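Local coordinates for succinate dehydrogenase subunit A (Mycolicibacterium smegmatis MC2 51, PDB 6LUM), which probably oxidises succinate to fumarate at its bound FAD and passes the electrons on to the partner subunit B of the membrane-associated respiratory complex, at residues E98-P103 and Q145-N150; N547-T552 and K570-T575. All blocks are in the same frame, centred on the assembly; numbering follows the deposited sequence.

The two contacts illustrate how place in a fold sets the chemistry of packing. Contact 1 is a buried meeting of the end of helix 80-100 with helix 139-153, in the FAD-binding part of the chain and against subunit B. Thioether, methyl and amide groups do most of the work there, and only a weak hydrogen bond crosses. Contact 2 lies at the surface, in the C-terminal part of the flavoprotein, where two backbone bonds join the strands of a hairpin and side chains beyond the paired residues form a looser fringe. The paired elements differ, although residues 573-575 of contact 2 pack on the start of helix 80-100, whose far end is in contact 1; the centres are about 37 Å apart.

Contact 1 of 2, residues E98-P103 and Q145-N150; sequences EKMGMP and QTLYQN
The carbonyl oxygen of Thr146 is gripped twice by Asn150, a residue that also lies under the thioether of Met100 from the other segment. Besides the helical bond from Asn150 N, the side-chain Asn150 ND2 donates to Thr146 O at 3.0 Å, almost straight at 176°. The two donors reach the oxygen from opposite faces of its carbonyl plane, and the bond from ND2 lies in the plane of the asparagine's own amide. Folded back along its helix in this way, the amide presents a flat face to Met100, whose SD sits over it, 3.4 Å from Asn150 CG. From the same nitrogen a weak bond crosses to the other segment, Asn150 ND2 to Met100 O at 3.5 Å.

Met100 bends at its last torsion (chi3 -56°), which carries CE past the amide to Leu147 CD2 at 3.7 Å. Nearer the backbone, its CB meets the methyl CG2 of Thr146 at 3.9 Å. The threonine hydroxyl is already bonded to Met142 O one turn earlier, and it offers Met102 CB a van der Waals contact at 3.6 Å. Between the two methionines, Gly101 ends helix 80-100 in a Schellman motif; its positive phi of 125° turns the chain along helix 139-153. Helix 16-28 adds Arg20 against Met100 and Val23 against Asn150, while Arg204 of subunit B makes a weak hydrogen bond to Gly101 O.

A leucine in place of Asn150 would probably leave Met100 O without this donor and Thr146 O with its helical bond alone, and deprive the sulfur of its flat amide seat. One buried amide thus spends its nitrogen on two carbonyls and its face on a thioether, joining a helix end to a helix flank with little polar bonding between them.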
ATOM      1  N   GLU D  98      13.680  20.631 -13.075  1.00 24.57           N
ATOM      2  CA  GLU D  98      12.298  20.817 -13.510  1.00 24.57           C
ATOM      3  C   GLU D  98      11.501  19.525 -13.415  1.00 24.57           C
ATOM      4  O   GLU D  98      10.301  19.547 -13.133  1.00 24.57           O
ATOM      5  CB  GLU D  98      12.261  21.355 -14.934  1.00 24.57           C
ATOM      6  CG  GLU D  98      11.001  22.105 -15.267  1.00 24.57           C
ATOM      7  CD  GLU D  98       9.837  21.185 -15.520  1.00 24.57           C
ATOM      8  OE1 GLU D  98      10.076  20.023 -15.901  1.00 24.57           O
ATOM      9  OE2 GLU D  98       8.680  21.611 -15.337  1.00 24.57           O
ATOM     10  N   LYS D  99      12.135  18.391 -13.669  1.00 26.21           N
ATOM     11  CA  LYS D  99      11.415  17.131 -13.584  1.00 26.21           C
ATOM     12  C   LYS D  99      11.280  16.617 -12.161  1.00 26.21           C
ATOM     13  O   LYS D  99      10.531  15.663 -11.939  1.00 26.21           O
ATOM     14  CB  LYS D  99      12.095  16.073 -14.450  1.00 26.21           C
ATOM     15  CG  LYS D  99      11.872  16.267 -15.938  1.00 26.21           C
ATOM     16  CD  LYS D  99      12.467  15.131 -16.729  1.00 26.21           C
ATOM     17  CE  LYS D  99      13.975  15.162 -16.673  1.00 26.21           C
ATOM     18  NZ  LYS D  99      14.565  13.886 -17.139  1.00 26.21           N
ATOM     19  N   MET D 100      11.991  17.204 -11.200  1.00 20.94           N
ATOM     20  CA  MET D 100      11.792  16.860  -9.798  1.00 20.94           C
ATOM     21  C   MET D 100      10.655  17.638  -9.161  1.00 20.94           C
ATOM     22  O   MET D 100      10.258  17.314  -8.041  1.00 20.94           O
ATOM     23  CB  MET D 100      13.072  17.100  -8.998  1.00 20.94           C
ATOM     24  CG  MET D 100      13.983  15.893  -8.909  1.00 20.94           C
ATOM     25  SD  MET D 100      15.239  16.000  -7.624  1.00 20.94           S
ATOM     26  CE  MET D 100      16.059  17.515  -8.071  1.00 20.94           C
ATOM     27  N   GLY D 101      10.134  18.653  -9.838  1.00 16.20           N
ATOM     28  CA  GLY D 101       9.036  19.432  -9.321  1.00 16.20           C
ATOM     29  C   GLY D 101       9.333  20.912  -9.259  1.00 16.20           C
ATOM     30  O   GLY D 101       8.664  21.638  -8.525  1.00 16.20           O
ATOM     31  N   MET D 102      10.304  21.379 -10.023  1.00 14.69           N
ATOM     32  CA  MET D 102      10.526  22.758  -9.618  1.00 14.69           C
ATOM     33  C   MET D 102       9.672  23.711 -10.441  1.00 14.69           C
ATOM     34  O   MET D 102       9.588  23.572 -11.657  1.00 14.69           O
ATOM     35  CB  MET D 102      11.991  23.140  -9.763  1.00 14.69           C
ATOM     36  CG  MET D 102      12.292  24.501  -9.219  1.00 14.69           C
ATOM     37  SD  MET D 102      13.917  25.095  -9.598  1.00 14.69           S
ATOM     38  CE  MET D 102      13.584  26.839  -9.620  1.00 14.69           C
ATOM     39  N   PRO D 103       9.037  24.687  -9.814  1.00 16.03           N
ATOM     40  CA  PRO D 103       8.159  25.610 -10.544  1.00 16.03           C
ATOM     41  C   PRO D 103       8.873  26.735 -11.286  1.00 16.03           C
ATOM     42  O   PRO D 103       8.913  27.880 -10.866  1.00 16.03           O
ATOM     43  CB  PRO D 103       7.273  26.166  -9.431  1.00 16.03           C
ATOM     44  CG  PRO D 103       8.119  26.129  -8.261  1.00 16.03           C
ATOM     45  CD  PRO D 103       8.913  24.878  -8.363  1.00 16.03           C
ATOM     46  N   GLN D 145      13.727  24.166  -1.778  1.00  4.35           N
ATOM     47  CA  GLN D 145      12.498  23.464  -1.439  1.00  4.35           C
ATOM     48  C   GLN D 145      12.350  22.189  -2.246  1.00  4.35           C
ATOM     49  O   GLN D 145      11.914  21.170  -1.719  1.00  4.35           O
ATOM     50  CB  GLN D 145      11.294  24.363  -1.661  1.00  4.35           C
ATOM     51  CG  GLN D 145      11.211  25.531  -0.731  1.00  4.35           C
ATOM     52  CD  GLN D 145      10.694  25.166   0.632  1.00  4.35           C
ATOM     53  OE1 GLN D 145       9.875  24.265   0.774  1.00  4.35           O
ATOM     54  NE2 GLN D 145      11.170  25.868   1.651  1.00  4.35           N
ATOM     55  N   THR D 146      12.702  22.223  -3.528  1.00  7.36           N
ATOM     56  CA  THR D 146      12.575  21.036  -4.366  1.00  7.36           C
ATOM     57  C   THR D 146      13.508  19.930  -3.902  1.00  7.36           C
ATOM     58  O   THR D 146      13.108  18.764  -3.796  1.00  7.36           O
ATOM     59  CB  THR D 146      12.862  21.400  -5.809  1.00  7.36           C
ATOM     60  OG1 THR D 146      11.909  22.371  -6.238  1.00  7.36           O
ATOM     61  CG2 THR D 146      12.763  20.193  -6.666  1.00  7.36           C
ATOM     62  N   LEU D 147      14.759  20.279  -3.613  1.00  6.98           N
ATOM     63  CA  LEU D 147      15.702  19.279  -3.140  1.00  6.98           C
ATOM     64  C   LEU D 147      15.277  18.716  -1.794  1.00  6.98           C
ATOM     65  O   LEU D 147      15.412  17.515  -1.548  1.00  6.98           O
ATOM     66  CB  LEU D 147      17.096  19.882  -3.068  1.00  6.98           C
ATOM     67  CG  LEU D 147      17.608  20.319  -4.432  1.00  6.98           C
ATOM     68  CD1 LEU D 147      18.875  21.097  -4.298  1.00  6.98           C
ATOM     69  CD2 LEU D 147      17.823  19.120  -5.297  1.00  6.98           C
ATOM     70  N   TYR D 148      14.724  19.557  -0.920  1.00  7.10           N
ATOM     71  CA  TYR D 148      14.290  19.062   0.380  1.00  7.10           C
ATOM     72  C   TYR D 148      13.065  18.176   0.259  1.00  7.10           C
ATOM     73  O   TYR D 148      12.952  17.171   0.960  1.00  7.10           O
ATOM     74  CB  TYR D 148      14.007  20.221   1.321  1.00  7.10           C
ATOM     75  CG  TYR D 148      13.582  19.769   2.684  1.00  7.10           C
ATOM     76  CD1 TYR D 148      14.329  18.850   3.388  1.00  7.10           C
ATOM     77  CD2 TYR D 148      12.433  20.252   3.265  1.00  7.10           C
ATOM     78  CE1 TYR D 148      13.946  18.432   4.621  1.00  7.10           C
ATOM     79  CE2 TYR D 148      12.043  19.833   4.499  1.00  7.10           C
ATOM     80  CZ  TYR D 148      12.803  18.924   5.171  1.00  7.10           C
ATOM     81  OH  TYR D 148      12.411  18.508   6.412  1.00  7.10           O
ATOM     82  N   GLN D 149      12.133  18.525  -0.622  1.00  8.97           N
ATOM     83  CA  GLN D 149      10.969  17.678  -0.833  1.00  8.97           C
ATOM     84  C   GLN D 149      11.363  16.333  -1.409  1.00  8.97           C
ATOM     85  O   GLN D 149      10.757  15.314  -1.080  1.00  8.97           O
ATOM     86  CB  GLN D 149       9.977  18.378  -1.749  1.00  8.97           C
ATOM     87  CG  GLN D 149       9.366  19.605  -1.145  1.00  8.97           C
ATOM     88  CD  GLN D 149       8.798  20.528  -2.178  1.00  8.97           C
ATOM     89  OE1 GLN D 149       8.867  20.257  -3.368  1.00  8.97           O
ATOM     90  NE2 GLN D 149       8.225  21.628  -1.732  1.00  8.97           N
ATOM     91  N   ASN D 150      12.396  16.295  -2.247  1.00  9.39           N
ATOM     92  CA  ASN D 150      12.860  15.008  -2.749  1.00  9.39           C
ATOM     93  C   ASN D 150      13.566  14.200  -1.671  1.00  9.39           C
ATOM     94  O   ASN D 150      13.424  12.975  -1.615  1.00  9.39           O
ATOM     95  CB  ASN D 150      13.772  15.215  -3.934  1.00  9.39           C
ATOM     96  CG  ASN D 150      13.018  15.272  -5.202  1.00  9.39           C
ATOM     97  OD1 ASN D 150      12.858  14.266  -5.878  1.00  9.39           O
ATOM     98  ND2 ASN D 150      12.513  16.445  -5.533  1.00  9.39           N
TER

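Contact 2 of 2, residues N547-T552 and K570-T575; sequences NYMRHT and KPVVQT
His551 and Lys570 form the close part of this contact, an antiparallel hydrogen-bonded pair. His551 N donates to Lys570 O at 2.9 Å, in the carbonyl plane but bent to 137°. The return bond, Lys570 N to His551 O, is equally long and straighter at 156°. Both side chains rise from the same face of the sheet, His551 CB lying 4.1 Å from Lys570 CB. Beyond that, each polar end finds an acid of its own: His551 ND1 bonds to Asp236, and the extended lysine reaches Glu235 in a salt bridge.

Toward the solvent side the pairing gives way to side-chain packing. Pro571 is exposed, and past it Val572 meets Met549 obliquely, with Val572 CG1 3.8 Å from Met549 CG. CG anti to the backbone N (chi1 -172°) sets the Met549 chain beside Val572, with its sulfur next to Gln574. Arg550, on the other face, directs its guanidinium away from the partner segment to a cation-pi contact with Tyr569.

The reciprocal bonds are those of an antiparallel pair, here at the open end of the hairpin made by strands 550-556 and 565-571; strand 550-556 is the middle strand of a small sheet, between 234-235 and 565-571.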
ATOM      1  N   ASN D 547      54.018  34.687 -14.788  1.00 53.34           N
ATOM      2  CA  ASN D 547      54.492  34.264 -13.483  1.00 53.34           C
ATOM      3  C   ASN D 547      53.394  33.776 -12.557  1.00 53.34           C
ATOM      4  O   ASN D 547      53.669  32.952 -11.686  1.00 53.34           O
ATOM      5  CB  ASN D 547      55.239  35.412 -12.795  1.00 53.34           C
ATOM      6  CG  ASN D 547      56.407  34.932 -11.961  1.00 53.34           C
ATOM      7  OD1 ASN D 547      56.368  33.849 -11.381  1.00 53.34           O
ATOM      8  ND2 ASN D 547      57.458  35.740 -11.897  1.00 53.34           N
ATOM      9  N   TYR D 548      52.164  34.248 -12.720  1.00 43.91           N
ATOM     10  CA  TYR D 548      51.108  33.990 -11.753  1.00 43.91           C
ATOM     11  C   TYR D 548      49.857  33.418 -12.399  1.00 43.91           C
ATOM     12  O   TYR D 548      48.745  33.678 -11.948  1.00 43.91           O
ATOM     13  CB  TYR D 548      50.758  35.258 -10.982  1.00 43.91           C
ATOM     14  CG  TYR D 548      51.842  35.716 -10.051  1.00 43.91           C
ATOM     15  CD1 TYR D 548      52.196  34.959  -8.949  1.00 43.91           C
ATOM     16  CD2 TYR D 548      52.516  36.902 -10.275  1.00 43.91           C
ATOM     17  CE1 TYR D 548      53.187  35.366  -8.106  1.00 43.91           C
ATOM     18  CE2 TYR D 548      53.510  37.316  -9.434  1.00 43.91           C
ATOM     19  CZ  TYR D 548      53.841  36.543  -8.352  1.00 43.91           C
ATOM     20  OH  TYR D 548      54.836  36.958  -7.506  1.00 43.91           O
ATOM     21  N   MET D 549      50.003  32.633 -13.457  1.00 44.96           N
ATOM     22  CA  MET D 549      48.839  31.903 -13.956  1.00 44.96           C
ATOM     23  C   MET D 549      48.810  30.487 -13.398  1.00 44.96           C
ATOM     24  O   MET D 549      48.846  29.495 -14.121  1.00 44.96           O
ATOM     25  CB  MET D 549      48.811  31.902 -15.477  1.00 44.96           C
ATOM     26  CG  MET D 549      47.525  31.321 -16.050  1.00 44.96           C
ATOM     27  SD  MET D 549      47.376  31.450 -17.835  1.00 44.96           S
ATOM     28  CE  MET D 549      46.983  33.185 -17.980  1.00 44.96           C
ATOM     29  N   ARG D 550      48.763  30.397 -12.073  1.00 37.31           N
ATOM     30  CA  ARG D 550      48.674  29.122 -11.385  1.00 37.31           C
ATOM     31  C   ARG D 550      47.813  29.300 -10.147  1.00 37.31           C
ATOM     32  O   ARG D 550      47.723  30.391  -9.584  1.00 37.31           O
ATOM     33  CB  ARG D 550      50.056  28.596 -10.994  1.00 37.31           C
ATOM     34  CG  ARG D 550      50.957  28.276 -12.163  1.00 37.31           C
ATOM     35  CD  ARG D 550      52.415  28.292 -11.764  1.00 37.31           C
ATOM     36  NE  ARG D 550      52.788  29.554 -11.140  1.00 37.31           N
ATOM     37  CZ  ARG D 550      54.030  29.874 -10.801  1.00 37.31           C
ATOM     38  NH1 ARG D 550      55.018  29.023 -11.032  1.00 37.31           N
ATOM     39  NH2 ARG D 550      54.284  31.044 -10.235  1.00 37.31           N
ATOM     40  N   HIS D 551      47.171  28.218  -9.730  1.00 29.93           N
ATOM     41  CA  HIS D 551      46.454  28.227  -8.470  1.00 29.93           C
ATOM     42  C   HIS D 551      47.449  28.233  -7.324  1.00 29.93           C
ATOM     43  O   HIS D 551      48.491  27.579  -7.389  1.00 29.93           O
ATOM     44  CB  HIS D 551      45.550  27.007  -8.356  1.00 29.93           C
ATOM     45  CG  HIS D 551      44.460  26.957  -9.377  1.00 29.93           C
ATOM     46  ND1 HIS D 551      43.501  27.938  -9.494  1.00 29.93           N
ATOM     47  CD2 HIS D 551      44.165  26.030 -10.317  1.00 29.93           C
ATOM     48  CE1 HIS D 551      42.668  27.622 -10.468  1.00 29.93           C
ATOM     49  NE2 HIS D 551      43.048  26.469 -10.983  1.00 29.93           N
ATOM     50  N   THR D 552      47.133  28.981  -6.277  1.00 29.31           N
ATOM     51  CA  THR D 552      47.921  28.970  -5.057  1.00 29.31           C
ATOM     52  C   THR D 552      47.352  27.928  -4.114  1.00 29.31           C
ATOM     53  O   THR D 552      46.136  27.833  -3.953  1.00 29.31           O
ATOM     54  CB  THR D 552      47.894  30.340  -4.385  1.00 29.31           C
ATOM     55  OG1 THR D 552      48.455  31.321  -5.265  1.00 29.31           O
ATOM     56  CG2 THR D 552      48.687  30.315  -3.104  1.00 29.31           C
ATOM     57  N   LYS D 570      49.904  25.178  -8.228  1.00 30.88           N
ATOM     58  CA  LYS D 570      49.242  24.135  -8.986  1.00 30.88           C
ATOM     59  C   LYS D 570      48.976  24.649 -10.395  1.00 30.88           C
ATOM     60  O   LYS D 570      48.444  25.758 -10.558  1.00 30.88           O
ATOM     61  CB  LYS D 570      47.941  23.733  -8.300  1.00 30.88           C
ATOM     62  CG  LYS D 570      47.050  22.823  -9.096  1.00 30.88           C
ATOM     63  CD  LYS D 570      45.832  22.469  -8.277  1.00 30.88           C
ATOM     64  CE  LYS D 570      44.973  21.438  -8.957  1.00 30.88           C
ATOM     65  NZ  LYS D 570      43.669  21.302  -8.259  1.00 30.88           N
ATOM     66  N   PRO D 571      49.332  23.898 -11.432  1.00 33.05           N
ATOM     67  CA  PRO D 571      49.137  24.399 -12.794  1.00 33.05           C
ATOM     68  C   PRO D 571      47.672  24.389 -13.195  1.00 33.05           C
ATOM     69  O   PRO D 571      46.889  23.543 -12.762  1.00 33.05           O
ATOM     70  CB  PRO D 571      49.949  23.420 -13.643  1.00 33.05           C
ATOM     71  CG  PRO D 571      49.914  22.161 -12.863  1.00 33.05           C
ATOM     72  CD  PRO D 571      49.959  22.570 -11.420  1.00 33.05           C
ATOM     73  N   VAL D 572      47.309  25.347 -14.040  1.00 38.25           N
ATOM     74  CA  VAL D 572      45.949  25.484 -14.543  1.00 38.25           C
ATOM     75  C   VAL D 572      45.839  24.774 -15.885  1.00 38.25           C
ATOM     76  O   VAL D 572      46.712  24.919 -16.750  1.00 38.25           O
ATOM     77  CB  VAL D 572      45.542  26.962 -14.653  1.00 38.25           C
ATOM     78  CG1 VAL D 572      46.539  27.729 -15.482  1.00 38.25           C
ATOM     79  CG2 VAL D 572      44.171  27.076 -15.273  1.00 38.25           C
ATOM     80  N   VAL D 573      44.775  23.987 -16.050  1.00 37.97           N
ATOM     81  CA  VAL D 573      44.576  23.223 -17.272  1.00 37.97           C
ATOM     82  C   VAL D 573      44.090  24.145 -18.383  1.00 37.97           C
ATOM     83  O   VAL D 573      43.363  25.113 -18.140  1.00 37.97           O
ATOM     84  CB  VAL D 573      43.574  22.085 -17.016  1.00 37.97           C
ATOM     85  CG1 VAL D 573      43.629  21.063 -18.127  1.00 37.97           C
ATOM     86  CG2 VAL D 573      43.854  21.442 -15.684  1.00 37.97           C
ATOM     87  N   GLN D 574      44.502  23.851 -19.616  1.00 41.86           N
ATOM     88  CA  GLN D 574      44.110  24.641 -20.777  1.00 41.86           C
ATOM     89  C   GLN D 574      43.812  23.713 -21.943  1.00 41.86           C
ATOM     90  O   GLN D 574      44.584  22.790 -22.210  1.00 41.86           O
ATOM     91  CB  GLN D 574      45.206  25.633 -21.175  1.00 41.86           C
ATOM     92  CG  GLN D 574      45.690  26.507 -20.043  1.00 41.86           C
ATOM     93  CD  GLN D 574      45.824  27.955 -20.444  1.00 41.86           C
ATOM     94  OE1 GLN D 574      45.815  28.288 -21.629  1.00 41.86           O
ATOM     95  NE2 GLN D 574      45.940  28.832 -19.455  1.00 41.86           N
ATOM     96  N   THR D 575      42.693  23.951 -22.629  1.00 44.88           N
ATOM     97  CA  THR D 575      42.340  23.163 -23.806  1.00 44.88           C
ATOM     98  C   THR D 575      42.315  23.995 -25.081  1.00 44.88           C
ATOM     99  O   THR D 575      43.052  23.687 -26.022  1.00 44.88           O
ATOM    100  CB  THR D 575      40.984  22.480 -23.602  1.00 44.88           C
ATOM    101  OG1 THR D 575      39.950  23.469 -23.591  1.00 44.88           O
ATOM    102  CG2 THR D 575      40.967  21.720 -22.294  1.00 44.88           C
TER